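Local coordinates for appr-1-p processing domain protein (Thermus aquaticus Y51MC23, PDB 5M31) that is of unknown function but belongs to the macro domain family, compact alpha/beta proteins built on a mixed central sheet flanked by helices, at residues 22-27 with 153-158; 107-112 with 119-124; 53-58 with 71-76. All blocks are in the same frame, centred on the assembly; numbering follows the deposited sequence. Where two conformers were deposited one is given.

Contact 1: 22-27 with 153-158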
ATOM      1  N   ALA A  22       0.253  11.239   6.586  1.00 22.54           N
ATOM      2  CA  ALA A  22      -0.291  10.474   7.663  1.00 22.05           C
ATOM      3  C   ALA A  22       0.851  10.258   8.710  1.00 21.92           C
ATOM      4  O   ALA A  22       1.923   9.828   8.333  1.00 21.94           O
ATOM      5  CB  ALA A  22      -0.798   9.162   7.174  1.00 20.91           C
ATOM      6  N   PRO A  23       0.571  10.454   9.983  1.00 22.84           N
ATOM      7  CA  PRO A  23       1.680  10.446  11.013  1.00 23.51           C
ATOM      8  C   PRO A  23       1.911   9.066  11.587  1.00 23.02           C
ATOM      9  O   PRO A  23       1.708   8.814  12.799  1.00 24.11           O
ATOM     10  CB  PRO A  23       1.187  11.437  12.012  1.00 24.76           C
ATOM     11  CG  PRO A  23      -0.300  11.242  12.029  1.00 25.06           C
ATOM     12  CD  PRO A  23      -0.692  10.895  10.593  1.00 24.04           C
ATOM     13  N   VAL A  24       2.216   8.136  10.680  1.00 21.49           N
ATOM     14  CA  VAL A  24       2.215   6.713  11.000  1.00 21.07           C
ATOM     15  C   VAL A  24       3.556   6.081  10.694  1.00 20.73           C
ATOM     16  O   VAL A  24       4.415   6.716  10.166  1.00 21.97           O
ATOM     17  CB  VAL A  24       1.103   5.988  10.187  1.00 20.58           C
ATOM     18  CG1 VAL A  24      -0.257   6.530  10.580  1.00 20.99           C
ATOM     19  CG2 VAL A  24       1.375   6.170   8.717  1.00 19.91           C
ATOM     20  N   GLU A  25       3.716   4.805  11.031  1.00 20.07           N
ATOM     21  CA  GLU A  25       4.991   4.096  10.847  1.00 20.72           C
ATOM     22  C   GLU A  25       5.166   3.633   9.421  1.00 19.48           C
ATOM     23  O   GLU A  25       6.284   3.448   9.000  1.00 20.07           O
ATOM     24  CB  GLU A  25       5.064   2.853  11.752  1.00 21.11           C
ATOM     25  CG  GLU A  25       5.182   3.167  13.234  1.00 23.27           C
ATOM     26  CD  GLU A  25       5.336   1.932  14.107  1.00 24.30           C
ATOM     27  OE1 GLU A  25       5.274   0.817  13.638  1.00 23.40           O
ATOM     28  OE2 GLU A  25       5.529   2.085  15.317  1.00 27.15           O
ATOM     29  N   ALA A  26       4.055   3.356   8.715  1.00 18.90           N
ATOM     30  CA  ALA A  26       4.135   2.714   7.406  1.00 17.62           C
ATOM     31  C   ALA A  26       3.099   3.351   6.490  1.00 17.03           C
ATOM     32  O   ALA A  26       1.980   3.555   6.917  1.00 17.26           O
ATOM     33  CB  ALA A  26       3.907   1.213   7.512  1.00 17.43           C
ATOM     34  N   LEU A  27       3.496   3.607   5.247  1.00 16.79           N
ATOM     35  CA  LEU A  27       2.570   4.003   4.192  1.00 15.98           C
ATOM     36  C   LEU A  27       2.488   2.916   3.148  1.00 15.49           C
ATOM     37  O   LEU A  27       3.499   2.320   2.761  1.00 15.23           O
ATOM     38  CB  LEU A  27       3.022   5.272   3.499  1.00 16.81           C
ATOM     39  CG  LEU A  27       3.104   6.541   4.357  1.00 17.72           C
ATOM     40  CD1 LEU A  27       3.528   7.702   3.460  1.00 18.46           C
ATOM     41  CD2 LEU A  27       1.815   6.848   5.100  1.00 17.81           C
ATOM     42  N   GLU A 153      -3.082   0.636  14.485  1.00 25.78           N
ATOM     43  CA  GLU A 153      -3.967   1.746  14.035  1.00 26.71           C
ATOM     44  C   GLU A 153      -3.880   1.872  12.534  1.00 24.07           C
ATOM     45  O   GLU A 153      -2.793   2.037  12.037  1.00 23.36           O
ATOM     46  CB  GLU A 153      -3.532   3.038  14.684  1.00 29.14           C
ATOM     47  CG  GLU A 153      -3.541   2.927  16.191  1.00 32.68           C
ATOM     48  CD  GLU A 153      -3.603   4.263  16.893  1.00 37.68           C
ATOM     49  OE1 GLU A 153      -3.126   5.269  16.307  1.00 42.01           O
ATOM     50  OE2 GLU A 153      -4.144   4.301  18.043  1.00 40.06           O
ATOM     51  N   VAL A 154      -4.997   1.631  11.830  1.00 24.18           N
ATOM     52  CA  VAL A 154      -5.052   1.616  10.370  1.00 23.27           C
ATOM     53  C   VAL A 154      -5.893   2.790   9.884  1.00 23.79           C
ATOM     54  O   VAL A 154      -7.034   2.977  10.330  1.00 25.82           O
ATOM     55  CB  VAL A 154      -5.738   0.355   9.830  1.00 23.59           C
ATOM     56  CG1 VAL A 154      -5.632   0.304   8.323  1.00 23.50           C
ATOM     57  CG2 VAL A 154      -5.151  -0.885  10.465  1.00 23.88           C
ATOM     58  N   TRP A 155      -5.289   3.579   9.009  1.00 22.80           N
ATOM     59  CA  TRP A 155      -5.955   4.729   8.456  0.60 23.22           C
ATOM     60  C   TRP A 155      -6.097   4.542   6.991  1.00 22.96           C
ATOM     61  O   TRP A 155      -5.121   4.210   6.294  1.00 22.32           O
ATOM     62  CB  TRP A 155      -5.159   5.963   8.738  0.60 23.39           C
ATOM     63  CG  TRP A 155      -4.950   6.127  10.167  0.60 24.38           C
ATOM     64  CD1 TRP A 155      -3.930   5.579  10.917  0.60 24.19           C
ATOM     65  CD2 TRP A 155      -5.874   6.670  11.088  0.60 25.37           C
ATOM     66  NE1 TRP A 155      -4.126   5.870  12.239  0.60 24.97           N
ATOM     67  CE2 TRP A 155      -5.302   6.563  12.367  0.60 25.92           C
ATOM     68  CE3 TRP A 155      -7.108   7.336  10.953  0.60 26.16           C
ATOM     69  CZ2 TRP A 155      -5.940   7.059  13.491  0.60 26.91           C
ATOM     70  CZ3 TRP A 155      -7.680   7.851  12.027  0.60 27.57           C
ATOM     71  CH2 TRP A 155      -7.130   7.666  13.311  0.60 27.84           C
ATOM     72  N   VAL A 156      -7.342   4.612   6.517  1.00 23.96           N
ATOM     73  CA  VAL A 156      -7.605   4.423   5.116  1.00 24.60           C
ATOM     74  C   VAL A 156      -8.100   5.708   4.564  1.00 25.64           C
ATOM     75  O   VAL A 156      -9.041   6.306   5.090  1.00 27.07           O
ATOM     76  CB  VAL A 156      -8.618   3.286   4.814  1.00 25.57           C
ATOM     77  CG1 VAL A 156      -8.694   3.037   3.314  1.00 26.42           C
ATOM     78  CG2 VAL A 156      -8.208   2.011   5.573  1.00 26.62           C
ATOM     79  N   TYR A 157      -7.396   6.197   3.553  1.00 25.38           N
ATOM     80  CA  TYR A 157      -7.762   7.424   2.910  1.00 27.96           C
ATOM     81  C   TYR A 157      -8.793   7.155   1.813  1.00 30.58           C
ATOM     82  O   TYR A 157      -8.578   6.295   0.955  1.00 31.45           O
ATOM     83  CB  TYR A 157      -6.493   8.120   2.405  1.00 27.68           C
ATOM     84  CG  TYR A 157      -5.710   8.783   3.502  1.00 27.31           C
ATOM     85  CD1 TYR A 157      -5.082   8.043   4.528  1.00 26.79           C
ATOM     86  CD2 TYR A 157      -5.723  10.177   3.641  1.00 28.05           C
ATOM     87  CE1 TYR A 157      -4.412   8.664   5.545  1.00 27.06           C
ATOM     88  CE2 TYR A 157      -5.006  10.798   4.629  1.00 28.01           C
ATOM     89  CZ  TYR A 157      -4.439  10.065   5.632  1.00 28.82           C
ATOM     90  OH  TYR A 157      -3.817  10.694   6.665  1.00 29.70           O
ATOM     91  N   GLU A 158      -9.915   7.885   1.880  1.00 33.21           N
ATOM     92  CA  GLU A 158     -11.056   7.642   1.018  0.60 34.59           C
ATOM     93  C   GLU A 158     -10.770   8.233  -0.365  1.00 34.08           C
ATOM     94  O   GLU A 158      -9.996   9.165  -0.468  1.00 33.17           O
ATOM     95  CB  GLU A 158     -12.311   8.298   1.611  0.60 37.77           C
ATOM     96  CG  GLU A 158     -12.874   7.577   2.838  0.60 38.51           C
ATOM     97  CD  GLU A 158     -14.157   6.798   2.533  0.60 40.12           C
ATOM     98  OE1 GLU A 158     -14.615   6.062   3.420  0.60 41.15           O
ATOM     99  OE2 GLU A 158     -14.712   6.922   1.403  0.60 40.66           O
TER
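Ala22 meets Tyr157, and Val24 meets Trp155. These pairs join loop 22-25 to strand 153-157.

The first pair is apolar with a polar tip. Ala22 CB lies 3.4 Å from Tyr157 OH, and it also packs on the ring carbon Tyr157 CE1 at 4.0 Å. The methyl approaches the phenol obliquely, at its hydroxyl end. The ring reaches the loop because CG of Tyr157 stands beside the backbone N, anti to the carbonyl carbon (chi1 -76°). Leu19 packs against the same tyrosine.

The second pair is purely apolar. Val24 CG1 touches Trp155 CD1 at 3.8 Å, on the pyrrole part of the indole. Trp155 was modelled in two conformers, so this touch is tentative. The two side chains cross obliquely. Arg13 of strand 11-15 touches the indole too, under the same reserve.

Polar bonds shape the loop rather than join the segments. Pro23 is the centre of an inverse gamma turn, and its weak bond runs from Val24 N to Ala22 O, 2.9 Å long. Ala22 and Val24, on either side of Pro23 in the chain, both point their CB atoms to the strand, while the Pro23 ring is exposed. Gln80 NE2 bonds to Val24 O and weakly to Ala22 O. Glu25 ties the loop to the next strand: its backbone N bonds to Ser120 OG, and its OE1 takes the backbone N of Arg119.

The backbones stay apart, with the CA atoms of Ala22 and Trp155 8.1 Å from each other. Strand 120-123 lies between strands 26-31 and 153-157 in the sheet. Val156 and Val154 pack on helix 135-146 instead. The contact is thus a loop leading into a strand and laid over alternate residues of a parallel strand, on one face of the macro domain's central sheet.

Contact 2: 107-112 with 119-124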
ATOM      1  N   LYS A 107      -4.119  -9.838   2.118  1.00 20.10           N
ATOM      2  CA  LYS A 107      -3.580 -10.945   2.876  0.50 21.00           C
ATOM      3  C   LYS A 107      -2.092 -10.697   3.147  1.00 20.46           C
ATOM      4  O   LYS A 107      -1.615 -10.900   4.282  1.00 20.23           O
ATOM      5  CB  LYS A 107      -3.774 -12.284   2.135  0.50 22.84           C
ATOM      6  CG  LYS A 107      -5.221 -12.755   2.025  0.50 24.51           C
ATOM      7  CD  LYS A 107      -5.295 -14.253   1.737  0.50 26.71           C
ATOM      8  CE  LYS A 107      -6.640 -14.849   2.139  0.50 28.90           C
ATOM      9  NZ  LYS A 107      -7.739 -14.561   1.176  0.50 29.85           N
ATOM     10  N   ASP A 108      -1.335 -10.291   2.136  1.00 18.61           N
ATOM     11  CA  ASP A 108       0.079 -10.096   2.358  1.00 18.24           C
ATOM     12  C   ASP A 108       0.360  -8.870   3.178  1.00 18.11           C
ATOM     13  O   ASP A 108       1.379  -8.776   3.841  1.00 18.66           O
ATOM     14  CB  ASP A 108       0.845 -10.011   1.062  1.00 18.04           C
ATOM     15  CG  ASP A 108       2.304 -10.389   1.236  1.00 18.14           C
ATOM     16  OD1 ASP A 108       2.577 -11.380   1.948  1.00 19.58           O
ATOM     17  OD2 ASP A 108       3.180  -9.646   0.785  1.00 17.72           O
ATOM     18  N   LEU A 109      -0.540  -7.908   3.111  1.00 17.06           N
ATOM     19  CA  LEU A 109      -0.409  -6.700   3.948  1.00 17.71           C
ATOM     20  C   LEU A 109      -0.440  -7.057   5.422  1.00 17.85           C
ATOM     21  O   LEU A 109       0.400  -6.585   6.214  1.00 18.42           O
ATOM     22  CB  LEU A 109      -1.510  -5.738   3.607  1.00 18.10           C
ATOM     23  CG  LEU A 109      -1.512  -4.402   4.372  1.00 18.75           C
ATOM     24  CD1 LEU A 109      -0.197  -3.696   4.213  1.00 19.34           C
ATOM     25  CD2 LEU A 109      -2.644  -3.572   3.821  1.00 18.77           C
ATOM     26  N   VAL A 110      -1.373  -7.903   5.799  1.00 17.91           N
ATOM     27  CA  VAL A 110      -1.447  -8.415   7.147  1.00 18.91           C
ATOM     28  C   VAL A 110      -0.145  -9.119   7.496  1.00 18.99           C
ATOM     29  O   VAL A 110       0.470  -8.820   8.559  1.00 19.30           O
ATOM     30  CB  VAL A 110      -2.621  -9.354   7.342  1.00 19.83           C
ATOM     31  CG1 VAL A 110      -2.549 -10.120   8.664  1.00 21.71           C
ATOM     32  CG2 VAL A 110      -3.903  -8.542   7.243  1.00 20.05           C
ATOM     33  N   CYS A 111       0.335  -9.988   6.609  1.00 19.14           N
ATOM     34  CA  CYS A 111       1.626 -10.685   6.824  1.00 20.14           C
ATOM     35  C   CYS A 111       2.768  -9.722   7.121  1.00 20.05           C
ATOM     36  O   CYS A 111       3.527  -9.929   8.080  1.00 20.81           O
ATOM     37  CB  CYS A 111       1.990 -11.509   5.609  1.00 21.05           C
ATOM     38  SG  CYS A 111       0.829 -12.857   5.359  1.00 25.34           S
ATOM     39  N   ARG A 112       2.923  -8.666   6.321  1.00 18.63           N
ATOM     40  CA  ARG A 112       4.088  -7.778   6.463  0.50 18.95           C
ATOM     41  C   ARG A 112       3.957  -6.925   7.715  1.00 18.76           C
ATOM     42  O   ARG A 112       4.958  -6.640   8.367  1.00 19.04           O
ATOM     43  CB  ARG A 112       4.240  -6.834   5.285  0.50 19.02           C
ATOM     44  CG  ARG A 112       4.853  -7.419   4.013  0.50 20.04           C
ATOM     45  CD  ARG A 112       5.759  -8.612   4.159  0.50 21.97           C
ATOM     46  NE  ARG A 112       7.111  -8.292   4.608  0.50 23.91           N
ATOM     47  CZ  ARG A 112       8.078  -7.802   3.827  0.50 24.13           C
ATOM     48  NH1 ARG A 112       7.897  -7.738   2.529  0.50 24.26           N
ATOM     49  NH2 ARG A 112       9.250  -7.419   4.353  0.50 24.84           N
ATOM     50  N   ARG A 119       2.913  -0.758  14.008  1.00 21.87           N
ATOM     51  CA  ARG A 119       1.839  -0.425  14.935  1.00 22.62           C
ATOM     52  C   ARG A 119       0.889   0.629  14.364  1.00 21.74           C
ATOM     53  O   ARG A 119      -0.150   0.896  14.951  1.00 22.27           O
ATOM     54  CB  ARG A 119       2.410   0.120  16.262  1.00 25.04           C
ATOM     55  CG  ARG A 119       3.410  -0.794  16.915  1.00 27.29           C
ATOM     56  CD  ARG A 119       2.830  -2.158  17.242  1.00 28.84           C
ATOM     57  NE  ARG A 119       1.583  -2.073  18.011  1.00 31.42           N
ATOM     58  CZ  ARG A 119       1.469  -1.862  19.323  1.00 34.18           C
ATOM     59  NH1 ARG A 119       2.537  -1.714  20.134  1.00 37.06           N
ATOM     60  NH2 ARG A 119       0.252  -1.813  19.866  1.00 36.75           N
ATOM     61  N   SER A 120       1.272   1.255  13.256  1.00 20.79           N
ATOM     62  CA  SER A 120       0.359   2.191  12.584  1.00 20.65           C
ATOM     63  C   SER A 120       0.687   2.245  11.113  1.00 19.59           C
ATOM     64  O   SER A 120       1.847   2.170  10.728  1.00 18.97           O
ATOM     65  CB  SER A 120       0.442   3.592  13.203  1.00 21.68           C
ATOM     66  OG  SER A 120       1.758   4.060  13.152  1.00 21.87           O
ATOM     67  N   ILE A 121      -0.359   2.316  10.286  1.00 19.13           N
ATOM     68  CA  ILE A 121      -0.207   2.229   8.835  1.00 18.39           C
ATOM     69  C   ILE A 121      -1.346   3.000   8.182  1.00 18.00           C
ATOM     70  O   ILE A 121      -2.458   3.062   8.711  1.00 19.01           O
ATOM     71  CB  ILE A 121      -0.182   0.752   8.353  1.00 17.91           C
ATOM     72  CG1 ILE A 121       0.225   0.627   6.887  1.00 17.73           C
ATOM     73  CG2 ILE A 121      -1.474   0.050   8.688  1.00 18.24           C
ATOM     74  CD1 ILE A 121       0.763  -0.760   6.534  1.00 17.60           C
ATOM     75  N   ALA A 122      -1.048   3.609   7.039  1.00 17.53           N
ATOM     76  CA  ALA A 122      -2.041   4.314   6.245  1.00 17.65           C
ATOM     77  C   ALA A 122      -2.004   3.804   4.812  1.00 17.57           C
ATOM     78  O   ALA A 122      -0.938   3.556   4.280  1.00 17.25           O
ATOM     79  CB  ALA A 122      -1.805   5.826   6.234  1.00 18.32           C
ATOM     80  N   LEU A 123      -3.199   3.751   4.243  1.00 17.54           N
ATOM     81  CA  LEU A 123      -3.436   3.186   2.934  1.00 18.38           C
ATOM     82  C   LEU A 123      -4.270   4.140   2.092  1.00 18.25           C
ATOM     83  O   LEU A 123      -5.162   4.813   2.605  1.00 18.74           O
ATOM     84  CB  LEU A 123      -4.355   1.984   3.052  1.00 20.25           C
ATOM     85  CG  LEU A 123      -4.186   0.642   3.503  1.00 24.50           C
ATOM     86  CD1 LEU A 123      -3.981   0.686   4.999  1.00 25.36           C
ATOM     87  CD2 LEU A 123      -5.437  -0.133   3.076  1.00 24.22           C
ATOM     88  N   PRO A 124      -4.036   4.139   0.771  1.00 17.81           N
ATOM     89  CA  PRO A 124      -5.001   4.693  -0.155  1.00 19.04           C
ATOM     90  C   PRO A 124      -6.159   3.727  -0.379  1.00 19.54           C
ATOM     91  O   PRO A 124      -6.115   2.620   0.064  1.00 18.52           O
ATOM     92  CB  PRO A 124      -4.166   4.868  -1.444  1.00 18.90           C
ATOM     93  CG  PRO A 124      -3.177   3.789  -1.393  1.00 18.09           C
ATOM     94  CD  PRO A 124      -2.960   3.433   0.061  1.00 17.75           C
TER
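Leu109 of helix 99-116 sets its two methyls against two residues of strand 120-123. CD1 of Leu109 meets CD1 of Ile121 at 3.9 Å. The other branch is looser, with Leu109 CD2 4.5 Å from Leu123 CD2. Ile121 and Leu123 are alternate residues of the strand, so both face the helix.

Leu109 and Ile121 run their side chains alongside each other in opposite senses. Ile121 has CG1 anti to the backbone N (chi1 -170°) and is extended at chi2 (158°); together these carry CD1 outward. CA of Leu109 stays 10.2 Å from CA of Ile121.

In the next shell, Phe85 of strand 83-88 touches Leu109 and Ile121. Leu146 of helix 135-146 touches Leu109 and Leu123, and Ile142 adds to Leu123. Ala26 and Val28 of strand 26-31 also touch Ile121. Farther out, Asp108 OD2 bonds to the backbone N of Ile70, and Ile70 packs on Leu109.

Helix 99-116 links parallel strands 83-88 and 120-123, a beta-alpha-beta crossover of the macro domain, and packs here on the strand it leads into. All three touching residues are buried and aliphatic. Dispersion and exclusion of water therefore hold helix to sheet, with little directional preference.

Contact 3: 53-58 with 71-76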
ATOM      1  N   TYR A  53      11.593   4.461  -4.505  1.00 20.22           N
ATOM      2  CA  TYR A  53      11.382   4.235  -5.947  1.00 20.92           C
ATOM      3  C   TYR A  53      12.535   3.470  -6.568  1.00 22.03           C
ATOM      4  O   TYR A  53      12.326   2.445  -7.256  1.00 21.45           O
ATOM      5  CB  TYR A  53      11.184   5.560  -6.657  1.00 21.70           C
ATOM      6  CG  TYR A  53      11.157   5.418  -8.170  1.00 22.44           C
ATOM      7  CD1 TYR A  53      10.121   4.765  -8.795  1.00 21.92           C
ATOM      8  CD2 TYR A  53      12.231   5.833  -8.949  1.00 24.53           C
ATOM      9  CE1 TYR A  53      10.141   4.537 -10.161  1.00 22.87           C
ATOM     10  CE2 TYR A  53      12.213   5.670 -10.323  1.00 25.40           C
ATOM     11  CZ  TYR A  53      11.140   5.059 -10.914  1.00 24.69           C
ATOM     12  OH  TYR A  53      11.134   4.844 -12.287  1.00 25.54           O
ATOM     13  N   GLN A  54      13.767   3.873  -6.260  1.00 23.74           N
ATOM     14  CA  GLN A  54      14.925   3.152  -6.822  1.00 26.45           C
ATOM     15  C   GLN A  54      14.980   1.728  -6.331  1.00 24.93           C
ATOM     16  O   GLN A  54      15.264   0.821  -7.094  1.00 24.56           O
ATOM     17  CB  GLN A  54      16.256   3.869  -6.499  1.00 30.09           C
ATOM     18  CG  GLN A  54      16.449   5.249  -7.181  1.00 33.54           C
ATOM     19  CD  GLN A  54      16.266   5.275  -8.716  1.00 36.14           C
ATOM     20  OE1 GLN A  54      16.535   4.300  -9.430  1.00 38.53           O
ATOM     21  NE2 GLN A  54      15.841   6.432  -9.228  1.00 38.96           N
ATOM     22  N   ALA A  55      14.726   1.518  -5.028  1.00 23.23           N
ATOM     23  CA  ALA A  55      14.688   0.147  -4.502  1.00 22.99           C
ATOM     24  C   ALA A  55      13.622  -0.709  -5.165  1.00 21.53           C
ATOM     25  O   ALA A  55      13.875  -1.886  -5.518  1.00 22.08           O
ATOM     26  CB  ALA A  55      14.491   0.164  -2.997  1.00 22.84           C
ATOM     27  N   TYR A  56      12.466  -0.095  -5.397  1.00 20.34           N
ATOM     28  CA  TYR A  56      11.346  -0.739  -6.093  1.00 19.69           C
ATOM     29  C   TYR A  56      11.706  -1.122  -7.521  1.00 20.71           C
ATOM     30  O   TYR A  56      11.407  -2.244  -7.991  1.00 20.22           O
ATOM     31  CB  TYR A  56      10.129   0.167  -6.059  1.00 18.88           C
ATOM     32  CG  TYR A  56       9.094  -0.113  -7.115  1.00 18.36           C
ATOM     33  CD1 TYR A  56       8.100  -1.093  -6.934  1.00 17.92           C
ATOM     34  CD2 TYR A  56       9.081   0.628  -8.262  1.00 19.12           C
ATOM     35  CE1 TYR A  56       7.131  -1.344  -7.915  1.00 18.43           C
ATOM     36  CE2 TYR A  56       8.154   0.383  -9.228  1.00 18.90           C
ATOM     37  CZ  TYR A  56       7.147  -0.546  -9.048  1.00 18.63           C
ATOM     38  OH  TYR A  56       6.250  -0.755 -10.153  1.00 19.21           O
ATOM     39  N   VAL A  57      12.364  -0.227  -8.227  1.00 21.91           N
ATOM     40  CA  VAL A  57      12.792  -0.535  -9.582  1.00 22.93           C
ATOM     41  C   VAL A  57      13.708  -1.754  -9.593  1.00 23.68           C
ATOM     42  O   VAL A  57      13.513  -2.686 -10.411  1.00 23.18           O
ATOM     43  CB  VAL A  57      13.470   0.649 -10.258  1.00 24.74           C
ATOM     44  CG1 VAL A  57      14.178   0.246 -11.527  1.00 26.99           C
ATOM     45  CG2 VAL A  57      12.428   1.740 -10.509  1.00 24.62           C
ATOM     46  N   LYS A  58      14.709  -1.771  -8.710  1.00 24.43           N
ATOM     47  CA  LYS A  58      15.587  -2.908  -8.617  1.00 26.47           C
ATOM     48  C   LYS A  58      14.861  -4.203  -8.225  1.00 24.73           C
ATOM     49  O   LYS A  58      15.140  -5.256  -8.837  1.00 25.67           O
ATOM     50  CB  LYS A  58      16.734  -2.614  -7.651  1.00 29.52           C
ATOM     51  CG  LYS A  58      17.715  -1.604  -8.221  1.00 33.63           C
ATOM     52  CD  LYS A  58      18.737  -1.186  -7.175  1.00 38.14           C
ATOM     53  CE  LYS A  58      19.716  -0.141  -7.716  1.00 42.24           C
ATOM     54  NZ  LYS A  58      20.800  -0.786  -8.523  1.00 45.81           N
ATOM     55  N   PHE A  71       6.286  -5.382  -1.707  1.00 17.87           N
ATOM     56  CA  PHE A  71       7.678  -5.031  -1.571  1.00 18.36           C
ATOM     57  C   PHE A  71       7.822  -3.910  -0.547  1.00 17.82           C
ATOM     58  O   PHE A  71       7.336  -2.832  -0.779  1.00 16.53           O
ATOM     59  CB  PHE A  71       8.264  -4.591  -2.899  1.00 19.32           C
ATOM     60  CG  PHE A  71       9.665  -4.028  -2.766  1.00 21.02           C
ATOM     61  CD1 PHE A  71      10.693  -4.839  -2.371  1.00 22.94           C
ATOM     62  CD2 PHE A  71       9.928  -2.650  -2.950  1.00 21.56           C
ATOM     63  CE1 PHE A  71      11.966  -4.329  -2.138  1.00 24.54           C
ATOM     64  CE2 PHE A  71      11.217  -2.159  -2.766  1.00 23.19           C
ATOM     65  CZ  PHE A  71      12.221  -2.986  -2.350  1.00 24.99           C
ATOM     66  N   VAL A  72       8.475  -4.206   0.594  1.00 18.77           N
ATOM     67  CA  VAL A  72       8.641  -3.245   1.663  1.00 19.65           C
ATOM     68  C   VAL A  72      10.006  -2.612   1.599  1.00 19.91           C
ATOM     69  O   VAL A  72      11.030  -3.321   1.399  1.00 22.12           O
ATOM     70  CB  VAL A  72       8.453  -3.897   3.053  1.00 21.19           C
ATOM     71  CG1 VAL A  72       8.688  -2.864   4.148  1.00 21.95           C
ATOM     72  CG2 VAL A  72       7.058  -4.443   3.194  1.00 21.61           C
ATOM     73  N   TYR A  73      10.041  -1.295   1.679  1.00 18.91           N
ATOM     74  CA  TYR A  73      11.299  -0.554   1.797  1.00 20.11           C
ATOM     75  C   TYR A  73      11.398   0.066   3.200  1.00 20.31           C
ATOM     76  O   TYR A  73      10.428   0.698   3.671  1.00 19.43           O
ATOM     77  CB  TYR A  73      11.420   0.540   0.729  1.00 20.66           C
ATOM     78  CG  TYR A  73      12.713   1.304   0.784  1.00 22.38           C
ATOM     79  CD1 TYR A  73      13.944   0.680   0.431  1.00 23.28           C
ATOM     80  CD2 TYR A  73      12.775   2.610   1.303  1.00 22.65           C
ATOM     81  CE1 TYR A  73      15.125   1.376   0.496  1.00 24.88           C
ATOM     82  CE2 TYR A  73      13.972   3.294   1.359  1.00 24.62           C
ATOM     83  CZ  TYR A  73      15.140   2.665   1.015  1.00 25.63           C
ATOM     84  OH  TYR A  73      16.320   3.353   1.060  1.00 28.65           O
ATOM     85  N   ASP A  74      12.528  -0.168   3.868  1.00 21.58           N
ATOM     86  CA  ASP A  74      12.790   0.357   5.197  1.00 22.47           C
ATOM     87  C   ASP A  74      13.654   1.617   5.103  1.00 23.30           C
ATOM     88  O   ASP A  74      14.827   1.560   4.693  1.00 24.21           O
ATOM     89  CB  ASP A  74      13.537  -0.713   6.009  1.00 23.79           C
ATOM     90  CG  ASP A  74      13.773  -0.313   7.475  1.00 24.82           C
ATOM     91  OD1 ASP A  74      13.405   0.786   7.900  1.00 24.19           O
ATOM     92  OD2 ASP A  74      14.331  -1.163   8.202  1.00 25.48           O
ATOM     93  N   ARG A  75      13.108   2.753   5.526  1.00 22.89           N
ATOM     94  CA  ARG A  75      13.838   3.993   5.441  1.00 23.98           C
ATOM     95  C   ARG A  75      14.769   4.160   6.634  1.00 25.52           C
ATOM     96  O   ARG A  75      15.547   5.094   6.695  1.00 27.26           O
ATOM     97  CB  ARG A  75      12.872   5.163   5.344  1.00 23.45           C
ATOM     98  CG  ARG A  75      11.956   5.113   4.120  1.00 22.53           C
ATOM     99  CD  ARG A  75      10.969   6.261   4.116  1.00 22.21           C
ATOM    100  NE  ARG A  75      11.631   7.546   3.889  1.00 23.90           N
ATOM    101  CZ  ARG A  75      11.395   8.672   4.549  1.00 24.48           C
ATOM    102  NH1 ARG A  75      12.064   9.782   4.243  1.00 26.02           N
ATOM    103  NH2 ARG A  75      10.475   8.727   5.520  1.00 24.21           N
ATOM    104  N   GLY A  76      14.674   3.259   7.586  1.00 25.98           N
ATOM    105  CA  GLY A  76      15.568   3.282   8.737  1.00 27.85           C
ATOM    106  C   GLY A  76      14.825   3.541  10.034  1.00 27.96           C
ATOM    107  O   GLY A  76      13.720   4.049  10.044  1.00 26.92           O
TER
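Helix 53-58 runs across strand 71-74 at 142°, nearer antiparallel than parallel, and the two short axes come within 9.0 Å. Ala55 sits where the helix meets the strand. Its CB packs on the ring carbon Tyr73 CD1 at 3.5 Å, reaching the tyrosine obliquely. The same methyl lies in the plane of the Phe71 ring, at its edge, 3.9 Å from Phe71 CZ. One methyl thus packs against two rings.

Phe71 also reaches the helix backbone. Its CE2 is 3.6 Å from Tyr56 N and 3.7 Å from Ala55 C. CG is anti to the backbone N (chi1 172°), which carries the ring out to the helix. Of the Tyr56 side chain, CB comes nearest, 4.2 Å from Phe71 CE2. The phenol end of Tyr56 belongs elsewhere, since its OH bonds to Asn32 O. Ala59 and Gln64 pack on Phe71, while Asp51 and Asn52 touch Tyr73.

At the end of the strand, Asp74 OD1 accepts from Gly76 N at 2.8 Å in an Asx turn. The donor comes from above the carboxylate plane. Arg82 NE pairs with this same oxygen. In the macro domain, helix 50-61 packs on this outermost strand of the sheet, which is antiparallel to 83-88. The chemistry across the interface is aromatic against aliphatic and peptide surface, so the closeness of helix and strand probably depends on shape and dispersion.

How the contacts relate
All three contacts reach the same mixed sheet. Contacts 1 and 2 adjoin, with centres 9 Å apart, because strand 120-123 lies between the two strands of contact 1. Backbone bonds probably join them: Tyr157 N to Leu123 O and Trp155 O to Leu123 N, each 2.8 Å. Contact 3 is on the outer strand 71-74. Its centre is 18 Å from that of contact 1, and the two do not touch. It meets contact 2, 16 Å away between centres, where one conformer of Arg112 packs on Val72. Along the chain, contact 1 spans both others. A glycerol, probably from the crystallisation liquor, lies about 4 Å from the Tyr157 side chain; its O3 bonds to Glu158 O.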